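Local coordinates for polymerase X (Deinococcus radiodurans, PDB 2W9M), which probably extends DNA by adding deoxyribonucleotides from their triphosphates, as a family X polymerase that also carries a domain binding zinc ions, at residues A261-R266 against H292-P297; G252-G257 against R304-D309; P395-S400 against L547-F552. One frame throughout, in Å; residues are numbered along the deposited sequence.

Interaction 1: A261-R266 against H292-P297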
# COMPACT_ATOMS: atom_id res chain seq x y z
N ALA A 261 -11.58 32.28 -4.34
CA ALA A 261 -10.87 33.37 -5.00
C ALA A 261 -11.49 33.62 -6.37
O ALA A 261 -11.71 34.77 -6.76
CB ALA A 261 -9.40 33.04 -5.14
N ALA A 262 -11.76 32.54 -7.09
CA ALA A 262 -12.35 32.61 -8.42
C ALA A 262 -13.75 33.20 -8.37
O ALA A 262 -14.15 33.93 -9.27
CB ALA A 262 -12.37 31.23 -9.05
N ALA A 263 -14.49 32.87 -7.32
CA ALA A 263 -15.86 33.34 -7.18
C ALA A 263 -15.90 34.84 -6.88
O ALA A 263 -16.62 35.59 -7.53
CB ALA A 263 -16.59 32.56 -6.10
N GLN A 264 -15.12 35.26 -5.88
CA GLN A 264 -15.05 36.67 -5.50
C GLN A 264 -14.58 37.55 -6.65
O GLN A 264 -15.04 38.68 -6.81
CB GLN A 264 -14.14 36.85 -4.29
CG GLN A 264 -14.83 36.66 -2.96
CD GLN A 264 -13.90 36.11 -1.90
OE1 GLN A 264 -12.90 35.47 -2.22
NE2 GLN A 264 -14.22 36.35 -0.64
N ALA A 265 -13.65 37.03 -7.45
CA ALA A 265 -13.12 37.77 -8.59
C ALA A 265 -14.19 38.04 -9.63
O ALA A 265 -13.96 38.76 -10.60
CB ALA A 265 -11.95 37.02 -9.21
N ARG A 266 -15.37 37.45 -9.43
CA ARG A 266 -16.44 37.55 -10.41
C ARG A 266 -17.74 38.07 -9.81
O ARG A 266 -18.79 38.06 -10.46
CB ARG A 266 -16.67 36.20 -11.08
CG ARG A 266 -15.47 35.73 -11.86
CD ARG A 266 -15.46 34.23 -12.01
NE ARG A 266 -14.13 33.75 -12.38
CZ ARG A 266 -13.80 33.33 -13.59
NH1 ARG A 266 -14.71 33.32 -14.56
NH2 ARG A 266 -12.57 32.91 -13.84
N HIS A 292 -20.66 26.10 -13.81
CA HIS A 292 -21.42 26.78 -14.86
C HIS A 292 -21.69 28.23 -14.50
O HIS A 292 -21.58 29.12 -15.35
CB HIS A 292 -22.74 26.06 -15.14
CG HIS A 292 -22.64 24.96 -16.15
ND1 HIS A 292 -22.75 23.63 -15.81
CD2 HIS A 292 -22.43 25.00 -17.49
CE1 HIS A 292 -22.62 22.89 -16.90
NE2 HIS A 292 -22.42 23.69 -17.93
N ALA A 293 -22.05 28.47 -13.25
CA ALA A 293 -22.39 29.81 -12.77
C ALA A 293 -21.20 30.76 -12.79
O ALA A 293 -21.37 31.97 -12.92
CB ALA A 293 -23.00 29.73 -11.38
N LEU A 294 -20.00 30.22 -12.63
CA LEU A 294 -18.80 31.03 -12.61
C LEU A 294 -18.13 31.01 -13.98
O LEU A 294 -17.02 31.52 -14.14
CB LEU A 294 -17.82 30.52 -11.54
CG LEU A 294 -18.35 30.32 -10.12
CD1 LEU A 294 -17.21 29.98 -9.16
CD2 LEU A 294 -19.11 31.54 -9.62
N ASP A 295 -18.82 30.43 -14.96
CA ASP A 295 -18.26 30.24 -16.30
C ASP A 295 -16.87 29.61 -16.26
O ASP A 295 -15.94 30.10 -16.90
CB ASP A 295 -18.24 31.56 -17.08
CG ASP A 295 -19.49 31.76 -17.93
OD1 ASP A 295 -20.23 30.77 -18.13
OD2 ASP A 295 -19.72 32.89 -18.39
N LEU A 296 -16.75 28.53 -15.50
CA LEU A 296 -15.49 27.81 -15.35
C LEU A 296 -15.62 26.40 -15.90
O LEU A 296 -16.70 25.80 -15.85
CB LEU A 296 -15.08 27.76 -13.88
CG LEU A 296 -14.06 28.79 -13.38
CD1 LEU A 296 -14.07 30.04 -14.25
CD2 LEU A 296 -14.31 29.13 -11.92
N PRO A 297 -14.52 25.86 -16.44
CA PRO A 297 -14.46 24.45 -16.86
C PRO A 297 -14.49 23.53 -15.65
O PRO A 297 -13.82 23.82 -14.66
CB PRO A 297 -13.09 24.36 -17.55
CG PRO A 297 -12.30 25.49 -16.93
CD PRO A 297 -13.30 26.59 -16.82
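Arg266 lays one face of its guanidinium group over a methyl of Leu296: CD1 stands 3.0 Å above the guanidinium plane, displaced toward its rim. At the edge, in the plane of the same group, lies the backbone oxygen of Ala262, 3.1 Å from Arg266 NE. Leu294 O meets the group obliquely, 3.0 Å from Arg266 NH1. An arginine suits this position because the flat face of its guanidinium can rest on a leucine methyl while its polar rim lies near backbone oxygens. The side chain begins with CG beside the backbone N (chi1 -63°) and is extended from CG to NE, which carries the charged end across to the other segment. Both torsions of Leu296 lie far from staggered values, and so the exact places of its two methyls deserve some caution.

The receiving loop is shaped by a Schellman motif that ends helix 287-293 of the polymerase beta-type thumb. Asp295 is its C-prime residue, with a positive phi of 49°, and Asp295 N bonds back to His292 O over 3.1 Å; Leu296 N reaches one residue further back. Aspartate accepts this backbone conformation less readily than glycine does. Its carboxylate leads away from the other segment, with OD2 of Asp295 6.3 Å from Arg266 NH1, too far for a salt bridge, though a mild attraction is likely.

Beneath the arginine the contact becomes apolar. Leu296 CD2 lies 4.1 Å from Ala262 CB, while Leu294 CD1 meets Ala263 CB at the same 4.1 Å. The short side chain of Ala263 lets a Leu294 methyl come close to the backbone of helix 253-264. Phe268, from the loop that follows this helix, touches both Ala263 and Leu294.

Interaction 2: G252-G257 against R304-D309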
# COMPACT_ATOMS: atom_id res chain seq x y z
N GLY A 252 -10.40 19.58 -0.35
CA GLY A 252 -10.81 20.95 -0.10
C GLY A 252 -9.67 21.95 0.03
O GLY A 252 -9.24 22.52 -0.97
N GLU A 253 -9.19 22.15 1.25
CA GLU A 253 -8.38 23.33 1.61
C GLU A 253 -7.74 24.11 0.47
O GLU A 253 -8.16 25.24 0.18
CB GLU A 253 -7.35 23.00 2.71
CG GLU A 253 -7.93 23.13 4.12
CD GLU A 253 -6.88 23.03 5.22
OE1 GLU A 253 -5.73 22.63 4.92
OE2 GLU A 253 -7.19 23.36 6.39
N HIS A 254 -6.73 23.55 -0.19
CA HIS A 254 -6.07 24.27 -1.27
C HIS A 254 -7.05 24.66 -2.38
O HIS A 254 -7.08 25.81 -2.82
CB HIS A 254 -4.92 23.48 -1.88
CG HIS A 254 -4.39 24.08 -3.15
ND1 HIS A 254 -3.44 25.09 -3.16
CD2 HIS A 254 -4.69 23.83 -4.44
CE1 HIS A 254 -3.17 25.42 -4.40
NE2 HIS A 254 -3.92 24.68 -5.21
N PHE A 255 -7.84 23.69 -2.83
CA PHE A 255 -8.80 23.93 -3.89
C PHE A 255 -9.91 24.90 -3.45
O PHE A 255 -10.32 25.77 -4.21
CB PHE A 255 -9.41 22.62 -4.39
CG PHE A 255 -10.50 22.80 -5.40
CD1 PHE A 255 -10.21 23.10 -6.72
CD2 PHE A 255 -11.83 22.68 -5.03
CE1 PHE A 255 -11.21 23.27 -7.65
CE2 PHE A 255 -12.84 22.85 -5.96
CZ PHE A 255 -12.53 23.15 -7.27
N ALA A 256 -10.40 24.72 -2.22
CA ALA A 256 -11.43 25.59 -1.66
C ALA A 256 -11.03 27.05 -1.78
O ALA A 256 -11.80 27.88 -2.24
CB ALA A 256 -11.69 25.22 -0.21
N GLY A 257 -9.81 27.37 -1.34
CA GLY A 257 -9.29 28.72 -1.45
C GLY A 257 -9.26 29.18 -2.89
O GLY A 257 -9.59 30.32 -3.20
N ARG A 304 -7.52 18.16 -8.24
CA ARG A 304 -7.65 19.32 -7.36
C ARG A 304 -6.53 19.45 -6.34
O ARG A 304 -6.73 20.01 -5.26
CB ARG A 304 -9.01 19.32 -6.66
CG ARG A 304 -10.18 19.38 -7.62
CD ARG A 304 -11.51 19.35 -6.90
NE ARG A 304 -12.62 19.20 -7.84
CZ ARG A 304 -13.90 19.12 -7.49
NH1 ARG A 304 -14.25 19.19 -6.21
NH2 ARG A 304 -14.83 18.98 -8.42
N GLU A 305 -5.35 18.95 -6.68
CA GLU A 305 -4.16 19.13 -5.85
C GLU A 305 -3.38 20.34 -6.35
O GLU A 305 -3.53 20.74 -7.50
CB GLU A 305 -3.27 17.89 -5.91
CG GLU A 305 -3.99 16.58 -5.69
CD GLU A 305 -4.49 16.40 -4.28
OE1 GLU A 305 -3.89 16.98 -3.34
OE2 GLU A 305 -5.49 15.68 -4.09
N PRO A 306 -2.53 20.91 -5.49
CA PRO A 306 -1.69 22.03 -5.92
C PRO A 306 -0.88 21.72 -7.18
O PRO A 306 -0.80 22.55 -8.08
CB PRO A 306 -0.76 22.26 -4.72
CG PRO A 306 -1.53 21.74 -3.55
CD PRO A 306 -2.34 20.59 -4.06
N GLU A 307 -0.28 20.53 -7.24
CA GLU A 307 0.59 20.15 -8.35
C GLU A 307 -0.15 20.15 -9.69
O GLU A 307 0.48 20.09 -10.75
CB GLU A 307 1.22 18.77 -8.11
CG GLU A 307 2.12 18.68 -6.87
CD GLU A 307 1.35 18.67 -5.56
OE1 GLU A 307 0.14 18.33 -5.58
OE2 GLU A 307 1.94 19.01 -4.51
N HIS A 308 -1.47 20.22 -9.63
CA HIS A 308 -2.31 20.19 -10.83
C HIS A 308 -2.67 21.59 -11.35
O HIS A 308 -3.14 21.73 -12.48
CB HIS A 308 -3.61 19.43 -10.56
CG HIS A 308 -3.43 17.96 -10.37
ND1 HIS A 308 -3.54 17.35 -9.13
CD2 HIS A 308 -3.18 16.97 -11.25
CE1 HIS A 308 -3.36 16.05 -9.27
NE2 HIS A 308 -3.14 15.79 -10.55
N ASP A 309 -2.47 22.61 -10.53
CA ASP A 309 -2.95 23.96 -10.83
C ASP A 309 -2.69 24.43 -12.26
O ASP A 309 -3.55 25.05 -12.88
CB ASP A 309 -2.38 24.97 -9.84
CG ASP A 309 -3.17 25.02 -8.54
OD1 ASP A 309 -4.20 24.32 -8.44
OD2 ASP A 309 -2.75 25.76 -7.62
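Phe255 and Arg304 make the stacked part of the contact. The guanidinium lies nearly flat on the phenyl ring, planes 17° and centres 4.7 Å apart. The extended arginine chain crosses the ring first: Arg304 CD sits 3.7 Å from the Phe255 centroid, almost on the ring normal, in a CH-pi contact. Arginine suits the site because methylenes and cation can both lie on one aromatic face while the nitrogens stay available at the rim. Glu287 and Ser251 take NH1, and the carbonyl of Arg299 takes NE.

A second CH-pi contact joins His254 to Pro306, whose CG lies 3.8 Å from the centroid of the imidazole. The rigid proline, rich in C-H groups, suits an aromatic face, and histidine suits its place because it offers that face together with an edge N-H for a carboxylate.

Hydrogen bonds leave the imidazole edge. His254 NE2 donates to Asp309 OD2 over 2.9 Å, rather bent at 134°, with the acceptor in the imidazole plane and the donor on the syn side of OD2, somewhat out of the carboxylate plane. A weak, straighter bond runs from His254 NE2 to Asp309 OD1 at 3.3 Å, an oxygen that also forms a salt bridge with Arg299. An alanine in place of His254 would probably leave Asp309 without its donor from this helix and strip the aromatic cover from Pro306.

This His-carboxylate hydrogen bond, at the start of a polymerase beta-type thumb helix, joins the Phe255 stack in tying helix 253-264 to Arg304, Pro306 and Asp309, in and around the short 3-10 segment 306-308.

Interaction 3: P395-S400 against L547-F552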
# COMPACT_ATOMS: atom_id res chain seq x y z
N PRO A 395 -5.26 -19.36 -14.88
CA PRO A 395 -4.49 -18.37 -15.65
C PRO A 395 -3.39 -17.74 -14.80
O PRO A 395 -3.66 -16.79 -14.07
CB PRO A 395 -5.54 -17.30 -16.00
CG PRO A 395 -6.87 -17.82 -15.48
CD PRO A 395 -6.54 -18.80 -14.41
N ILE A 396 -2.17 -18.27 -14.91
CA ILE A 396 -1.05 -17.80 -14.10
C ILE A 396 0.19 -17.49 -14.93
O ILE A 396 0.46 -18.15 -15.94
CB ILE A 396 -0.66 -18.84 -13.01
CG1 ILE A 396 -1.89 -19.27 -12.21
CG2 ILE A 396 0.40 -18.28 -12.08
CD1 ILE A 396 -1.58 -20.29 -11.14
N VAL A 397 0.93 -16.47 -14.50
CA VAL A 397 2.21 -16.12 -15.09
C VAL A 397 3.26 -16.17 -13.98
O VAL A 397 3.09 -15.56 -12.93
CB VAL A 397 2.15 -14.71 -15.72
CG1 VAL A 397 3.53 -14.14 -15.92
CG2 VAL A 397 1.39 -14.75 -17.05
N ALA A 398 4.32 -16.94 -14.19
CA ALA A 398 5.30 -17.17 -13.13
C ALA A 398 6.35 -16.07 -13.06
O ALA A 398 7.00 -15.75 -14.05
CB ALA A 398 5.97 -18.52 -13.30
N GLY A 399 6.50 -15.49 -11.88
CA GLY A 399 7.51 -14.47 -11.69
C GLY A 399 8.22 -14.63 -10.36
O GLY A 399 8.03 -15.61 -9.64
N SER A 400 9.06 -13.65 -10.05
CA SER A 400 9.76 -13.63 -8.77
C SER A 400 10.09 -12.19 -8.42
O SER A 400 10.34 -11.38 -9.31
CB SER A 400 11.04 -14.47 -8.86
OG SER A 400 11.84 -14.29 -7.70
N LEU A 547 -3.25 -5.29 -20.21
CA LEU A 547 -3.04 -6.30 -21.24
C LEU A 547 -3.55 -7.65 -20.76
O LEU A 547 -3.41 -7.98 -19.58
CB LEU A 547 -1.55 -6.41 -21.58
CG LEU A 547 -0.85 -5.18 -22.14
CD1 LEU A 547 0.63 -5.48 -22.42
CD2 LEU A 547 -1.55 -4.69 -23.40
N GLY A 548 -4.13 -8.42 -21.67
CA GLY A 548 -4.53 -9.78 -21.36
C GLY A 548 -3.30 -10.65 -21.18
O GLY A 548 -2.19 -10.20 -21.44
N ARG A 549 -3.50 -11.89 -20.75
CA ARG A 549 -2.37 -12.76 -20.42
C ARG A 549 -1.40 -12.93 -21.59
O ARG A 549 -0.21 -12.65 -21.46
CB ARG A 549 -2.86 -14.13 -19.94
CG ARG A 549 -1.74 -15.05 -19.50
CD ARG A 549 -2.25 -16.46 -19.18
NE ARG A 549 -1.17 -17.28 -18.64
CZ ARG A 549 -0.23 -17.86 -19.38
NH1 ARG A 549 -0.22 -17.70 -20.70
NH2 ARG A 549 0.72 -18.59 -18.79
N ALA A 550 -1.91 -13.37 -22.73
CA ALA A 550 -1.07 -13.59 -23.91
C ALA A 550 -0.44 -12.30 -24.41
O ALA A 550 0.71 -12.30 -24.86
CB ALA A 550 -1.87 -14.27 -25.01
N GLU A 551 -1.19 -11.20 -24.35
CA GLU A 551 -0.66 -9.88 -24.71
C GLU A 551 0.49 -9.49 -23.78
O GLU A 551 1.43 -8.82 -24.19
CB GLU A 551 -1.75 -8.82 -24.64
CG GLU A 551 -2.89 -8.99 -25.64
CD GLU A 551 -4.08 -8.08 -25.33
OE1 GLU A 551 -3.99 -7.28 -24.38
OE2 GLU A 551 -5.10 -8.18 -26.04
N PHE A 552 0.39 -9.92 -22.53
CA PHE A 552 1.41 -9.60 -21.53
C PHE A 552 2.69 -10.37 -21.81
O PHE A 552 3.78 -9.81 -21.73
CB PHE A 552 0.91 -9.90 -20.12
CG PHE A 552 1.94 -9.68 -19.05
CD1 PHE A 552 2.33 -8.39 -18.69
CD2 PHE A 552 2.52 -10.75 -18.39
CE1 PHE A 552 3.28 -8.19 -17.71
CE2 PHE A 552 3.47 -10.55 -17.41
CZ PHE A 552 3.85 -9.27 -17.07
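Arg549 reaches from the first turn of helix 549-561 to the backbone of Ile396, passing Val397 on the way. Its CB points toward the strand, and CG continues anti to the backbone N (chi1 -176°), which sends the extended chain straight outward. Arg549 CG passes Val397 CG2 at 4.0 Å, and Val397 CG2 also lies 3.9 Å from Arg549 NE, over one face of the guanidinium. Here the side chain turns polar: Arg549 NE gives a hydrogen bond to Ile396 O at 3.3 Å, from above the carbonyl plane. Arg549 NH2 gives the shorter bond to Ile396 O, 2.9 Å with an N-H...O angle of 155°. Two nitrogens thus grip one acceptor side-on, fixing the rotation of the guanidinium, and Gln390 NE2 adds a further donor to this oxygen.

The strand belongs to the parallel sheet of the PHP (polymerase and histidinol phosphatase) domain, and the contact fastens the last modelled helix against the N-terminal end of strand 396-403. Arginine suits the task: its aliphatic part packs on valine and its tip satisfies the carbonyl of a buried residue.

Val397, a branched residue at home in a strand, serves both partners. CG2 meets the arginine, while Val397 CG1 packs 3.9 Å from Phe552 CE2, at the edge of that ring. Phe552 in turn lies about 9 Å, side chain to side chain, from the zinc ligand His332. At the helix start, Gly548 occupies the N-cap position, and Gly548 N donates to Glu551 OE1, three residues on, over 2.9 Å, from above the carboxylate plane.

How the interactions relate
Interactions 1 and 2 share helix 253-264: interaction 2 holds its beginning and interaction 1 its end, their centres 15 Å apart. Along the chain the first is nested inside the loop closed by the second, so both tie helix 253-264 of the polymerase beta-type thumb to residues that follow it in the chain, both away from the zinc sites. Interaction 3 belongs to a different part of this extended molecule. Its centre is 39 Å from that of interaction 2 and 49 Å from that of interaction 1, with nearest atoms about 23 and 31 Å apart. Of the three, it alone approaches a metal site, and its strand 396-403 also carries the zinc ligand Glu401.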